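Local coordinates for tail fiber protein (Acinetobacter phage AM24, PDB 5W5P) that serves as the trimeric tailspike of the phage and probably recognises and degrades the capsular polysaccharide of its Acinetobacter baumannii host, at residues R235-S240 with H266-N271; I262-L267 with V284-C289. All coordinates share one frame; numbering follows the deposited sequence.

Interaction 1: residues R235-S240 with H266-N271; sequences RYLRIS and HLALCN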
loop_
_atom_site.group_PDB
_atom_site.type_symbol
_atom_site.label_atom_id
_atom_site.label_comp_id
_atom_site.label_asym_id
_atom_site.label_seq_id
_atom_site.Cartn_x
_atom_site.Cartn_y
_atom_site.Cartn_z
ATOM N N ARG A 235 12.337 -19.406 -0.860
ATOM C CA ARG A 235 13.601 -18.999 -1.457
ATOM C C ARG A 235 13.664 -19.549 -2.876
ATOM O O ARG A 235 13.331 -20.716 -3.109
ATOM C CB ARG A 235 14.790 -19.506 -0.637
ATOM C CG ARG A 235 16.028 -18.606 -0.699
ATOM C CD ARG A 235 16.797 -18.765 -2.005
ATOM N NE ARG A 235 18.087 -18.080 -1.970
ATOM C CZ ARG A 235 18.252 -16.762 -2.065
ATOM N NH1 ARG A 235 17.208 -15.959 -2.222
ATOM N NH2 ARG A 235 19.470 -16.242 -2.013
ATOM N N TYR A 236 14.081 -18.704 -3.817
ATOM C CA TYR A 236 14.192 -19.081 -5.222
ATOM C C TYR A 236 15.567 -18.669 -5.716
ATOM O O TYR A 236 15.913 -17.484 -5.675
ATOM C CB TYR A 236 13.097 -18.426 -6.066
ATOM C CG TYR A 236 11.705 -18.835 -5.666
ATOM C CD1 TYR A 236 11.061 -18.229 -4.595
ATOM C CD2 TYR A 236 11.030 -19.823 -6.359
ATOM C CE1 TYR A 236 9.787 -18.600 -4.229
ATOM C CE2 TYR A 236 9.754 -20.204 -6.001
ATOM C CZ TYR A 236 9.138 -19.592 -4.937
ATOM O OH TYR A 236 7.872 -19.978 -4.578
ATOM N N LEU A 237 16.340 -19.642 -6.182
ATOM C CA LEU A 237 17.725 -19.430 -6.572
ATOM C C LEU A 237 17.931 -20.002 -7.966
ATOM O O LEU A 237 17.693 -21.195 -8.191
ATOM C CB LEU A 237 18.674 -20.079 -5.559
ATOM C CG LEU A 237 20.182 -19.992 -5.805
ATOM C CD1 LEU A 237 20.628 -18.547 -6.020
ATOM C CD2 LEU A 237 20.928 -20.624 -4.644
ATOM N N ARG A 238 18.358 -19.144 -8.896
ATOM C CA ARG A 238 18.660 -19.530 -10.278
ATOM C C ARG A 238 17.478 -20.250 -10.926
ATOM O O ARG A 238 17.639 -21.242 -11.644
ATOM C CB ARG A 238 19.937 -20.372 -10.350
ATOM C CG ARG A 238 21.163 -19.648 -9.804
ATOM C CD ARG A 238 22.435 -20.447 -9.996
ATOM N NE ARG A 238 23.577 -19.817 -9.335
ATOM C CZ ARG A 238 23.930 -20.046 -8.072
ATOM N NH1 ARG A 238 23.229 -20.892 -7.329
ATOM N NH2 ARG A 238 24.989 -19.435 -7.550
ATOM N N ILE A 239 16.278 -19.725 -10.681
ATOM C CA ILE A 239 15.043 -20.240 -11.259
ATOM C C ILE A 239 14.705 -19.414 -12.492
ATOM O O ILE A 239 14.674 -18.179 -12.434
ATOM C CB ILE A 239 13.897 -20.212 -10.231
ATOM C CG1 ILE A 239 14.221 -21.166 -9.076
ATOM C CG2 ILE A 239 12.548 -20.518 -10.894
ATOM C CD1 ILE A 239 13.897 -22.620 -9.367
ATOM N N SER A 240 14.453 -20.090 -13.614
ATOM C CA SER A 240 14.228 -19.379 -14.871
ATOM C C SER A 240 12.964 -18.530 -14.807
ATOM O O SER A 240 12.913 -17.433 -15.378
ATOM C CB SER A 240 14.149 -20.376 -16.027
ATOM O OG SER A 240 15.197 -21.330 -15.947
ATOM N N HIS A 266 12.371 -14.661 -1.103
ATOM C CA HIS A 266 13.791 -14.358 -1.253
ATOM C C HIS A 266 14.217 -14.840 -2.642
ATOM O O HIS A 266 14.491 -16.026 -2.842
ATOM C CB HIS A 266 14.611 -15.022 -0.143
ATOM C CG HIS A 266 14.139 -14.697 1.242
ATOM N ND1 HIS A 266 14.796 -13.805 2.063
ATOM C CD2 HIS A 266 13.083 -15.155 1.956
ATOM C CE1 HIS A 266 14.163 -13.722 3.219
ATOM N NE2 HIS A 266 13.119 -14.531 3.180
ATOM N N LEU A 267 14.262 -13.920 -3.604
ATOM C CA LEU A 267 14.614 -14.238 -4.982
ATOM C C LEU A 267 16.060 -13.852 -5.251
ATOM O O LEU A 267 16.498 -12.753 -4.901
ATOM C CB LEU A 267 13.703 -13.513 -5.977
ATOM C CG LEU A 267 12.199 -13.488 -5.695
ATOM C CD1 LEU A 267 11.458 -12.839 -6.842
ATOM C CD2 LEU A 267 11.674 -14.892 -5.454
ATOM N N ALA A 268 16.798 -14.756 -5.883
ATOM C CA ALA A 268 18.189 -14.482 -6.211
ATOM C C ALA A 268 18.543 -15.176 -7.516
ATOM O O ALA A 268 18.269 -16.371 -7.680
ATOM C CB ALA A 268 19.121 -14.943 -5.087
ATOM N N LEU A 269 19.135 -14.415 -8.437
ATOM C CA LEU A 269 19.675 -14.946 -9.688
ATOM C C LEU A 269 18.603 -15.621 -10.536
ATOM O O LEU A 269 18.898 -16.524 -11.320
ATOM C CB LEU A 269 20.832 -15.908 -9.419
ATOM C CG LEU A 269 22.013 -15.259 -8.695
ATOM C CD1 LEU A 269 22.969 -16.306 -8.135
ATOM C CD2 LEU A 269 22.728 -14.318 -9.643
ATOM N N CYS A 270 17.353 -15.189 -10.392
ATOM C CA CYS A 270 16.262 -15.705 -11.206
ATOM C C CYS A 270 16.193 -14.944 -12.525
ATOM O O CYS A 270 16.442 -13.736 -12.570
ATOM C CB CYS A 270 14.931 -15.593 -10.459
ATOM S SG CYS A 270 14.903 -16.420 -8.842
ATOM N N ASN A 271 15.871 -15.661 -13.604
ATOM C CA ASN A 271 15.805 -15.027 -14.919
ATOM C C ASN A 271 14.556 -14.168 -15.058
ATOM O O ASN A 271 14.604 -13.089 -15.658
ATOM C CB ASN A 271 15.840 -16.083 -16.026
ATOM C CG ASN A 271 17.191 -16.750 -16.156
ATOM O OD1 ASN A 271 18.231 -16.130 -15.924
ATOM N ND2 ASN A 271 17.186 -18.026 -16.528
HETATM O O HOH W 1 17.097 -12.849 -2.021
HETATM O O HOH W 2 17.960 -20.706 -16.801
#
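The side chain of Arg-235 leans across to the neighbouring strand; a bend at chi2 (-77°) brings NH1 to His-266 O, which lies near the guanidinium plane, at 2.8 Å in a weak hydrogen bond. A water links NH1 to Leu-267 O, Ala-268 CB lies over one face of the guanidinium, and NH2 is held by Gly-160 O and Ile-158 O of the second subunit. Tyr-236 N donates almost straight (169°) to the same His-266 O, while Ala-268 N returns a bond to Tyr-236 O. On the other face of the sheet the tyrosine lies alongside Leu-267, with CD1 3.5 Å from Leu-267 CD2, and its CB meets Cys-270 SG at 3.9 Å. Leu-237 CD1 packs against Leu-269 CD1, also at 3.9 Å. Past the strand, Arg-238 N still reaches Ala-268 O, and its extended chain runs beside Leu-269, whose CD1 lies over the guanidinium face. Ile-239 O then accepts from Asn-271 N at 3.0 Å. Ser-240 OG, held by Ser-218 N, shares a water with Asn-271 ND2, weakly on the amide side. In-register parallel strands, aligned within 4°, match the rungs of a parallel beta-helix, right-handed in well-studied phage tailspikes.

Interaction 2: residues I262-L267 with V284-C289; sequences IEENHL and VSRNFC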
loop_
_atom_site.group_PDB
_atom_site.type_symbol
_atom_site.label_atom_id
_atom_site.label_comp_id
_atom_site.label_asym_id
_atom_site.label_seq_id
_atom_site.Cartn_x
_atom_site.Cartn_y
_atom_site.Cartn_z
ATOM N N ILE A 262 2.723 -12.787 -5.433
ATOM C CA ILE A 262 4.089 -13.184 -5.115
ATOM C C ILE A 262 4.614 -12.190 -4.087
ATOM O O ILE A 262 4.936 -11.044 -4.428
ATOM C CB ILE A 262 4.971 -13.218 -6.370
ATOM C CG1 ILE A 262 4.371 -14.170 -7.402
ATOM C CG2 ILE A 262 6.397 -13.605 -6.020
ATOM C CD1 ILE A 262 5.157 -14.265 -8.686
ATOM N N GLU A 263 4.700 -12.622 -2.827
ATOM C CA GLU A 263 4.923 -11.711 -1.714
ATOM C C GLU A 263 5.814 -12.360 -0.663
ATOM O O GLU A 263 5.657 -13.542 -0.354
ATOM C CB GLU A 263 3.584 -11.291 -1.085
ATOM C CG GLU A 263 3.668 -10.104 -0.138
ATOM C CD GLU A 263 2.308 -9.671 0.391
ATOM O OE1 GLU A 263 2.222 -8.579 0.993
ATOM O OE2 GLU A 263 1.329 -10.426 0.215
ATOM N N GLU A 264 6.752 -11.575 -0.123
ATOM C CA GLU A 264 7.587 -11.977 1.016
ATOM C C GLU A 264 8.436 -13.213 0.706
ATOM O O GLU A 264 8.513 -14.160 1.494
ATOM C CB GLU A 264 6.735 -12.193 2.270
ATOM C CG GLU A 264 6.460 -10.907 3.053
ATOM C CD GLU A 264 4.989 -10.722 3.401
ATOM O OE1 GLU A 264 4.328 -11.730 3.748
ATOM O OE2 GLU A 264 4.496 -9.570 3.323
ATOM N N ASN A 265 9.104 -13.188 -0.444
ATOM C CA ASN A 265 10.008 -14.251 -0.862
ATOM C C ASN A 265 11.440 -13.733 -0.908
ATOM O O ASN A 265 11.699 -12.534 -0.783
ATOM C CB ASN A 265 9.623 -14.814 -2.235
ATOM C CG ASN A 265 8.281 -15.508 -2.225
ATOM O OD1 ASN A 265 8.114 -16.559 -1.598
ATOM N ND2 ASN A 265 7.311 -14.925 -2.924
ATOM N N HIS A 266 12.371 -14.661 -1.103
ATOM C CA HIS A 266 13.791 -14.358 -1.253
ATOM C C HIS A 266 14.217 -14.840 -2.642
ATOM O O HIS A 266 14.491 -16.026 -2.842
ATOM C CB HIS A 266 14.611 -15.022 -0.143
ATOM C CG HIS A 266 14.139 -14.697 1.242
ATOM N ND1 HIS A 266 14.796 -13.805 2.063
ATOM C CD2 HIS A 266 13.083 -15.155 1.956
ATOM C CE1 HIS A 266 14.163 -13.722 3.219
ATOM N NE2 HIS A 266 13.119 -14.531 3.180
ATOM N N LEU A 267 14.262 -13.920 -3.604
ATOM C CA LEU A 267 14.614 -14.238 -4.982
ATOM C C LEU A 267 16.060 -13.852 -5.251
ATOM O O LEU A 267 16.498 -12.753 -4.901
ATOM C CB LEU A 267 13.703 -13.513 -5.977
ATOM C CG LEU A 267 12.199 -13.488 -5.695
ATOM C CD1 LEU A 267 11.458 -12.839 -6.842
ATOM C CD2 LEU A 267 11.674 -14.892 -5.454
ATOM N N VAL A 284 3.055 -8.416 -7.019
ATOM C CA VAL A 284 4.437 -8.790 -6.745
ATOM C C VAL A 284 5.020 -7.762 -5.784
ATOM O O VAL A 284 5.569 -6.741 -6.212
ATOM C CB VAL A 284 5.264 -8.891 -8.042
ATOM C CG1 VAL A 284 6.694 -9.278 -7.725
ATOM C CG2 VAL A 284 4.637 -9.891 -9.021
ATOM N N SER A 285 4.907 -8.022 -4.479
ATOM C CA SER A 285 5.212 -7.026 -3.462
ATOM C C SER A 285 6.086 -7.605 -2.355
ATOM O O SER A 285 5.959 -8.776 -1.985
ATOM C CB SER A 285 3.928 -6.463 -2.843
ATOM O OG SER A 285 3.132 -5.808 -3.812
ATOM N N ARG A 286 6.975 -6.753 -1.827
ATOM C CA ARG A 286 7.735 -7.026 -0.605
ATOM C C ARG A 286 8.578 -8.299 -0.731
ATOM O O ARG A 286 8.615 -9.142 0.165
ATOM C CB ARG A 286 6.802 -7.095 0.613
ATOM C CG ARG A 286 6.138 -5.762 0.968
ATOM C CD ARG A 286 4.889 -5.948 1.829
ATOM N NE ARG A 286 3.698 -6.249 1.033
ATOM C CZ ARG A 286 2.892 -5.331 0.502
ATOM N NH1 ARG A 286 3.140 -4.042 0.677
ATOM N NH2 ARG A 286 1.832 -5.698 -0.206
ATOM N N ASN A 287 9.283 -8.424 -1.850
ATOM C CA ASN A 287 10.211 -9.523 -2.070
ATOM C C ASN A 287 11.643 -9.006 -2.064
ATOM O O ASN A 287 11.930 -7.943 -2.618
ATOM C CB ASN A 287 9.941 -10.239 -3.400
ATOM C CG ASN A 287 8.518 -10.732 -3.529
ATOM O OD1 ASN A 287 7.652 -10.039 -4.072
ATOM N ND2 ASN A 287 8.274 -11.947 -3.062
ATOM N N PHE A 288 12.544 -9.769 -1.447
ATOM C CA PHE A 288 13.974 -9.465 -1.450
ATOM C C PHE A 288 14.593 -10.089 -2.700
ATOM O O PHE A 288 14.895 -11.284 -2.724
ATOM C CB PHE A 288 14.638 -10.004 -0.185
ATOM C CG PHE A 288 14.138 -9.376 1.090
ATOM C CD1 PHE A 288 13.846 -8.019 1.142
ATOM C CD2 PHE A 288 13.966 -10.141 2.240
ATOM C CE1 PHE A 288 13.396 -7.434 2.314
ATOM C CE2 PHE A 288 13.516 -9.562 3.418
ATOM C CZ PHE A 288 13.231 -8.204 3.453
ATOM N N CYS A 289 14.794 -9.292 -3.748
ATOM C CA CYS A 289 15.326 -9.797 -5.013
ATOM C C CYS A 289 16.756 -9.313 -5.208
ATOM O O CYS A 289 16.996 -8.106 -5.318
ATOM C CB CYS A 289 14.460 -9.368 -6.195
ATOM S SG CYS A 289 12.691 -9.476 -5.908
HETATM O O HOH W 3 10.868 -11.050 1.663
#
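Residues 262-267 and 284-289 run parallel and in register, with Ser-285 N bonded to Ile-262 O at 3.0 Å, Phe-288 N to Asn-265 O and Leu-267 N to Phe-288 O, while between the strand pairs Glu-264 N makes weak bonds to Arg-286 O and Ser-285 O. Glu-263 and Arg-286 lie side by side. With CG anti to the backbone N (chi1 -166°) and the chain extended beyond it, Glu-263 brings OE1 to Arg-286 NE at 2.8 Å, a salt bridge met on the anti side of the carboxylate; NH2 adds a weak bond to the same oxygen. Glu-264 OE2 stays 4.1 Å from Arg-286 NE, while Glu-264 OE1 forms a salt bridge with Lys-232 NZ of the second subunit. Both segments turn between their two short strands at the same point, as consecutive coils of a parallel beta-helix do, and set Asn-265 alongside Asn-287, amide planes 9° apart. Asn-265 is fixed by Gly-234 N and Met-231 O on the preceding coil. Phe-288 presents an edge to the face of His-266 in an offset edge-to-face pair, centroids 5.6 Å apart and planes at 61°. His-266 NE2 is hydrogen-bonded to Glu-203 OE1 of the second subunit. Facing the other way, Leu-267 CD1 touches Cys-289 SG at 3.7 Å.

How the interactions relate
Strand 266-268 is the middle rung of three: interaction 1 joins it to strand 235-237 on one side, and interaction 2 joins it to strand 288-290 on the other and also pairs strand 260-263 with strand 279-285. The contacts, with centres about 11 Å apart, share His-266 and Leu-267: the carbonyl of His-266 serves interaction 1 and its ring interaction 2. They also meet directly, Tyr-236 CE1 lying 3.7 Å from Asn-265 OD1. Leu-267 carries the apolar column from Tyr-236 to Cys-289, and Leu-242 touches both Tyr-236 and Leu-267. Both contacts also reach the second subunit. The side chain of His-266 is about 13 Å from a bound zinc ion, too far for coordination.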